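Side-chain contacts in Orf34 (Pseudomonas syringae pv. syringae, PDB 5KLP), which acetylates serine, threonine and lysine residues of host proteins, with inositol hexakisphosphate as cofactor, and so impairs the plant's microtubule network and immunity: residues T180-T185 and V190-N195; I140-A145 and L194-K199. The protein carries 10 engineered substitutions. All blocks are in the same frame, centred on the assembly; numbering follows the deposited sequence.

In the fold
Both contacts lie in the buried middle of the acetyltransferase, their centres about 7 Å apart, and both use helix 189-202, which begins at the active-site Cys189. Interaction 1 sets the helix against the loop that leads into it, bordering positions that bind CoA; its chemistry is the face of a tyrosine ring under one engineered alanine, a second alanine coming in obliquely, plus one bridging water. Interaction 2 turns the next part of the helix to strand 138-143, a tyrosine ring meeting threonine at its edge and proline obliquely, with phosphate-binding side chains elsewhere on the helix. The two are joined directly: Thr180 N lies 2.8 Å from Glu143 O, and Thr180 OG1 2.9 Å from Tyr196 OH.

Interaction 1 of 2, residues T180-T185 and V190-N195; sequences TQAAAT and VMYSLN. Engineered in segment 180-185: Ala183 (natural residue Gln), Ala184 (natural residue Lys).
Tyr192 OH is held by two groups: a water that donates to it at 2.8 Å and, outside the two segments, the backbone carbonyl of His263. The same water accepts from Ala184 N at 3.1 Å, so it bridges the phenol to the loop across the contact. As in papain-like cysteine peptidases, to whose clan the family is assigned, the catalytic Cys189 begins helix 189-202, and the loop 180-185 runs in from strand 175-179. Tyr192 points back at that loop, its CG anti to the carbonyl carbon (chi1 -81°). Ala183, an engineered residue, lays its CB over one face of the ring as a CH-pi contact, 3.9 Å from the centroid and 28° off the normal; the closest ring atom is CE2. Ala182 approaches obliquely on the same side of the ring plane, its CB displaced beyond the rim and 4.0 Å from Tyr192 CE1. The two methyls thus share one side of the ring, while the water and the His263 carbonyl grip its hydroxyl. Ala184, also engineered, and Thr185 belong to the CoA-binding positions. Where the loop leaves the strand, Thr180 OG1 accepts from Ala182 N at 3.2 Å, an ST turn.

Interaction 2 of 2, residues I140-A145 and L194-K199; sequences IITEPA and LNYAIK. With IHP (inositol hexakisphosphate), chain D.
Tyr196 meets Thr142 with the rim of its ring, CD2 lying 3.4 Å from Thr142 OG1, which sits near the ring plane. The pairing is helix on sheet: helix 189-202 packs against the end of strand 138-143, in the middle of the six-stranded mixed sheet. Thr142 turns OG1 between its backbone N and carbonyl carbon (chi1 60°), and the hydroxyl's hydrogen bond goes to Met126 O on the adjacent strand 125-130; no hydrogen bond joins strand and helix. Pro144, just past the strand, comes obliquely to the same long edge of the ring, CD2 to CE2, but from off the plane, with CG 3.9 Å from Tyr196 CE2. At its far end Tyr196 OH is hydrogen-bonded to Phe260 O, while the Phe260 ring packs edge-to-face with the tyrosine. The CB of the active-site Glu143 is directed away from the helix; its OE1 accepts from Ala145 N at 2.9 Å through the anti lone pair, and OE2 bonds His158 and Gln154. On another side of the helix Asn195 ND2 donates to O23 of inositol hexakisphosphate at 3.0 Å. Lys199, its chain bent at chi2 (-50°), spans two phosphates: NZ is 2.7 Å from O33 and 3.0 Å from O32.

Interaction 1 of 2, residues T180-T185 and V190-N195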
loop_
_atom_site.group_PDB
_atom_site.type_symbol
_atom_site.label_atom_id
_atom_site.label_comp_id
_atom_site.label_asym_id
_atom_site.label_seq_id
_atom_site.Cartn_x
_atom_site.Cartn_y
_atom_site.Cartn_z
ATOM N N THR A 180 5.243 3.340 -5.719
ATOM C CA THR A 180 5.407 2.032 -6.360
ATOM C C THR A 180 4.776 1.952 -7.761
ATOM O O THR A 180 5.278 1.223 -8.610
ATOM C CB THR A 180 4.815 0.885 -5.495
ATOM O OG1 THR A 180 3.384 0.935 -5.530
ATOM C CG2 THR A 180 5.276 0.991 -4.042
ATOM N N GLN A 181 3.722 2.732 -8.011
ATOM C CA GLN A 181 2.938 2.653 -9.268
ATOM C C GLN A 181 2.329 1.278 -9.506
ATOM O O GLN A 181 2.069 0.895 -10.656
ATOM C CB GLN A 181 3.801 3.034 -10.498
ATOM C CG GLN A 181 4.524 4.387 -10.360
ATOM C CD GLN A 181 5.290 4.791 -11.618
ATOM O OE1 GLN A 181 5.124 4.191 -12.691
ATOM N NE2 GLN A 181 6.133 5.819 -11.492
ATOM N N ALA A 182 2.096 0.521 -8.436
ATOM C CA ALA A 182 1.497 -0.795 -8.614
ATOM C C ALA A 182 0.003 -0.667 -8.966
ATOM O O ALA A 182 -0.519 -1.452 -9.751
ATOM C CB ALA A 182 1.695 -1.654 -7.355
ATOM N N ALA A 183 -0.670 0.329 -8.394
ATOM C CA ALA A 183 -2.111 0.518 -8.606
ATOM C C ALA A 183 -2.367 1.277 -9.898
ATOM O O ALA A 183 -1.790 2.344 -10.117
ATOM C CB ALA A 183 -2.735 1.266 -7.439
ATOM N N ALA A 184 -3.255 0.747 -10.729
ATOM C CA ALA A 184 -3.589 1.376 -12.004
ATOM C C ALA A 184 -4.621 2.483 -11.827
ATOM O O ALA A 184 -4.723 3.385 -12.651
ATOM C CB ALA A 184 -4.095 0.340 -12.983
ATOM N N THR A 185 -5.406 2.391 -10.759
ATOM C CA THR A 185 -6.377 3.428 -10.417
ATOM C C THR A 185 -6.288 3.715 -8.931
ATOM O O THR A 185 -5.492 3.111 -8.223
ATOM C CB THR A 185 -7.826 3.025 -10.768
ATOM O OG1 THR A 185 -8.277 2.004 -9.872
ATOM C CG2 THR A 185 -7.914 2.513 -12.191
ATOM N N VAL A 190 -7.132 1.352 -0.751
ATOM C CA VAL A 190 -7.224 0.809 0.586
ATOM C C VAL A 190 -6.665 -0.612 0.626
ATOM O O VAL A 190 -5.966 -0.966 1.566
ATOM C CB VAL A 190 -8.661 0.798 1.110
ATOM C CG1 VAL A 190 -8.712 0.176 2.485
ATOM C CG2 VAL A 190 -9.233 2.219 1.156
HETATM N N MSE A 191 -6.985 -1.420 -0.384
HETATM C CA MSE A 191 -6.514 -2.802 -0.431
HETATM C C MSE A 191 -4.993 -2.842 -0.646
HETATM O O MSE A 191 -4.307 -3.654 -0.020
HETATM C CB MSE A 191 -7.237 -3.590 -1.531
HETATM C CG MSE A 191 -8.676 -3.982 -1.160
HETATM SE SE MSE A 191 -8.726 -4.990 0.553
HETATM C CE MSE A 191 -9.501 -3.581 1.688
ATOM N N TYR A 192 -4.461 -1.976 -1.512
ATOM C CA TYR A 192 -3.000 -1.929 -1.689
ATOM C C TYR A 192 -2.333 -1.517 -0.382
ATOM O O TYR A 192 -1.327 -2.087 0.020
ATOM C CB TYR A 192 -2.578 -0.960 -2.805
ATOM C CG TYR A 192 -2.704 -1.548 -4.191
ATOM C CD1 TYR A 192 -1.743 -2.414 -4.692
ATOM C CD2 TYR A 192 -3.815 -1.261 -4.989
ATOM C CE1 TYR A 192 -1.872 -2.971 -5.969
ATOM C CE2 TYR A 192 -3.948 -1.805 -6.253
ATOM C CZ TYR A 192 -2.974 -2.654 -6.738
ATOM O OH TYR A 192 -3.118 -3.193 -7.998
ATOM N N SER A 193 -2.908 -0.522 0.285
ATOM C CA SER A 193 -2.326 -0.030 1.524
ATOM C C SER A 193 -2.351 -1.098 2.617
ATOM O O SER A 193 -1.391 -1.238 3.376
ATOM C CB SER A 193 -3.060 1.238 1.993
ATOM O OG SER A 193 -2.889 2.304 1.065
ATOM N N LEU A 194 -3.463 -1.828 2.714
ATOM C CA LEU A 194 -3.573 -2.913 3.692
ATOM C C LEU A 194 -2.568 -4.009 3.360
ATOM O O LEU A 194 -1.843 -4.490 4.233
ATOM C CB LEU A 194 -5.007 -3.475 3.734
ATOM C CG LEU A 194 -5.224 -4.706 4.618
ATOM C CD1 LEU A 194 -4.819 -4.397 6.057
ATOM C CD2 LEU A 194 -6.682 -5.201 4.566
ATOM N N ASN A 195 -2.515 -4.400 2.094
ATOM C CA ASN A 195 -1.550 -5.415 1.688
ATOM C C ASN A 195 -0.133 -4.959 1.978
ATOM O O ASN A 195 0.699 -5.736 2.445
ATOM C CB ASN A 195 -1.685 -5.751 0.198
ATOM C CG ASN A 195 -0.747 -6.877 -0.223
ATOM O OD1 ASN A 195 0.365 -6.632 -0.667
ATOM N ND2 ASN A 195 -1.197 -8.120 -0.054
HETATM O O HOH W 1 -4.762 -1.754 -9.793
#

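Interaction 2 of 2, residues I140-A145 and L194-K199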
loop_
_atom_site.group_PDB
_atom_site.type_symbol
_atom_site.label_atom_id
_atom_site.label_comp_id
_atom_site.label_asym_id
_atom_site.label_seq_id
_atom_site.Cartn_x
_atom_site.Cartn_y
_atom_site.Cartn_z
ATOM N N ILE A 140 8.304 5.954 6.639
ATOM C CA ILE A 140 8.283 5.539 5.245
ATOM C C ILE A 140 6.841 5.506 4.776
ATOM O O ILE A 140 6.061 4.705 5.257
ATOM C CB ILE A 140 8.883 4.153 5.069
ATOM C CG1 ILE A 140 10.339 4.136 5.534
ATOM C CG2 ILE A 140 8.754 3.680 3.612
ATOM C CD1 ILE A 140 10.875 2.739 5.667
ATOM N N ILE A 141 6.484 6.374 3.849
ATOM C CA ILE A 141 5.138 6.349 3.292
ATOM C C ILE A 141 5.164 5.640 1.957
ATOM O O ILE A 141 5.872 6.063 1.039
ATOM C CB ILE A 141 4.581 7.759 3.118
ATOM C CG1 ILE A 141 4.463 8.457 4.475
ATOM C CG2 ILE A 141 3.216 7.720 2.401
ATOM C CD1 ILE A 141 4.246 9.944 4.360
ATOM N N THR A 142 4.423 4.547 1.842
ATOM C CA THR A 142 4.360 3.830 0.564
ATOM C C THR A 142 3.123 4.289 -0.186
ATOM O O THR A 142 1.986 4.129 0.286
ATOM C CB THR A 142 4.306 2.297 0.738
ATOM O OG1 THR A 142 3.131 1.955 1.490
ATOM C CG2 THR A 142 5.529 1.780 1.476
ATOM N N GLU A 143 3.373 4.881 -1.345
ATOM C CA GLU A 143 2.350 5.364 -2.263
ATOM C C GLU A 143 2.142 4.301 -3.339
ATOM O O GLU A 143 3.006 4.113 -4.188
ATOM C CB GLU A 143 2.800 6.693 -2.897
ATOM C CG GLU A 143 1.960 7.158 -4.086
ATOM C CD GLU A 143 0.496 7.362 -3.717
ATOM O OE1 GLU A 143 -0.332 6.468 -4.028
ATOM O OE2 GLU A 143 0.186 8.426 -3.116
ATOM N N PRO A 144 1.015 3.579 -3.291
ATOM C CA PRO A 144 0.768 2.507 -4.265
ATOM C C PRO A 144 0.496 3.011 -5.677
ATOM O O PRO A 144 0.616 2.243 -6.633
ATOM C CB PRO A 144 -0.477 1.803 -3.703
ATOM C CG PRO A 144 -0.530 2.195 -2.280
ATOM C CD PRO A 144 -0.018 3.606 -2.244
ATOM N N ALA A 145 0.087 4.265 -5.818
ATOM C CA ALA A 145 -0.156 4.804 -7.162
ATOM C C ALA A 145 0.974 5.768 -7.528
ATOM O O ALA A 145 2.119 5.337 -7.691
ATOM C CB ALA A 145 -1.528 5.479 -7.251
ATOM N N LEU A 194 -3.463 -1.828 2.714
ATOM C CA LEU A 194 -3.573 -2.913 3.692
ATOM C C LEU A 194 -2.568 -4.009 3.360
ATOM O O LEU A 194 -1.843 -4.490 4.233
ATOM C CB LEU A 194 -5.007 -3.475 3.734
ATOM C CG LEU A 194 -5.224 -4.706 4.618
ATOM C CD1 LEU A 194 -4.819 -4.397 6.057
ATOM C CD2 LEU A 194 -6.682 -5.201 4.566
ATOM N N ASN A 195 -2.515 -4.400 2.094
ATOM C CA ASN A 195 -1.550 -5.415 1.688
ATOM C C ASN A 195 -0.133 -4.959 1.978
ATOM O O ASN A 195 0.699 -5.736 2.445
ATOM C CB ASN A 195 -1.685 -5.751 0.198
ATOM C CG ASN A 195 -0.747 -6.877 -0.223
ATOM O OD1 ASN A 195 0.365 -6.632 -0.667
ATOM N ND2 ASN A 195 -1.197 -8.120 -0.054
ATOM N N TYR A 196 0.129 -3.685 1.714
ATOM C CA TYR A 196 1.453 -3.121 1.912
ATOM C C TYR A 196 1.873 -3.127 3.379
ATOM O O TYR A 196 3.049 -3.350 3.700
ATOM C CB TYR A 196 1.498 -1.699 1.349
ATOM C CG TYR A 196 1.779 -1.651 -0.146
ATOM C CD1 TYR A 196 1.707 -2.807 -0.937
ATOM C CD2 TYR A 196 2.156 -0.458 -0.760
ATOM C CE1 TYR A 196 1.979 -2.769 -2.294
ATOM C CE2 TYR A 196 2.439 -0.405 -2.122
ATOM C CZ TYR A 196 2.354 -1.562 -2.882
ATOM O OH TYR A 196 2.647 -1.493 -4.228
ATOM N N ALA A 197 0.918 -2.881 4.271
ATOM C CA ALA A 197 1.192 -2.926 5.711
ATOM C C ALA A 197 1.646 -4.322 6.105
ATOM O O ALA A 197 2.641 -4.486 6.814
ATOM C CB ALA A 197 -0.052 -2.522 6.522
ATOM N N ILE A 198 0.911 -5.329 5.646
ATOM C CA ILE A 198 1.278 -6.725 5.918
ATOM C C ILE A 198 2.666 -7.047 5.344
ATOM O O ILE A 198 3.476 -7.717 6.001
ATOM C CB ILE A 198 0.246 -7.713 5.334
ATOM C CG1 ILE A 198 -1.139 -7.451 5.938
ATOM C CG2 ILE A 198 0.690 -9.165 5.604
ATOM C CD1 ILE A 198 -2.260 -8.244 5.288
ATOM N N LYS A 199 2.937 -6.592 4.116
ATOM C CA LYS A 199 4.245 -6.871 3.501
ATOM C C LYS A 199 5.375 -6.152 4.229
ATOM O O LYS A 199 6.488 -6.666 4.329
ATOM C CB LYS A 199 4.253 -6.476 2.017
ATOM C CG LYS A 199 3.267 -7.261 1.148
ATOM C CD LYS A 199 3.400 -8.769 1.380
ATOM C CE LYS A 199 2.540 -9.556 0.412
ATOM N NZ LYS A 199 2.597 -11.009 0.712
HETATM C C1 IHP D . -1.249 -15.683 2.410
HETATM C C2 IHP D . -1.215 -14.341 1.547
HETATM C C3 IHP D . -1.428 -14.325 -0.015
HETATM C C4 IHP D . -1.567 -15.780 -0.665
HETATM C C5 IHP D . -1.031 -16.968 0.113
HETATM C C6 IHP D . -1.698 -16.879 1.479
HETATM O O11 IHP D . -0.133 -15.897 3.058
HETATM P P1 IHP D . 0.171 -16.080 4.715
HETATM O O21 IHP D . 1.481 -15.385 5.081
HETATM O O31 IHP D . 0.304 -17.568 5.055
HETATM O O41 IHP D . -0.906 -15.513 5.624
HETATM O O12 IHP D . -0.182 -13.502 1.898
HETATM P P2 IHP D . -0.597 -12.010 2.559
HETATM O O22 IHP D . -1.412 -12.224 3.852
HETATM O O32 IHP D . 0.596 -11.102 2.878
HETATM O O42 IHP D . -1.559 -11.290 1.583
HETATM O O13 IHP D . -0.429 -13.698 -0.496
HETATM P P3 IHP D . -0.197 -12.285 -1.385
HETATM O O23 IHP D . -0.671 -10.960 -0.787
HETATM O O33 IHP D . 1.326 -12.363 -1.288
HETATM O O43 IHP D . -0.666 -12.375 -2.834
HETATM O O14 IHP D . -1.092 -15.813 -1.918
HETATM P P4 IHP D . -2.040 -15.686 -3.227
HETATM O O24 IHP D . -2.436 -14.233 -3.497
HETATM O O34 IHP D . -1.370 -16.278 -4.485
HETATM O O44 IHP D . -3.347 -16.475 -3.027
HETATM O O15 IHP D . 0.300 -17.143 0.098
HETATM P P5 IHP D . 1.066 -18.454 -0.679
HETATM O O25 IHP D . 0.084 -19.189 -1.599
HETATM O O35 IHP D . 2.248 -17.960 -1.558
HETATM O O45 IHP D . 1.619 -19.481 0.315
HETATM O O16 IHP D . -1.596 -18.039 2.125
HETATM P P6 IHP D . -2.738 -18.661 3.116
HETATM O O26 IHP D . -4.134 -18.347 2.581
HETATM O O36 IHP D . -2.592 -20.188 3.251
HETATM O O46 IHP D . -2.613 -18.073 4.526
#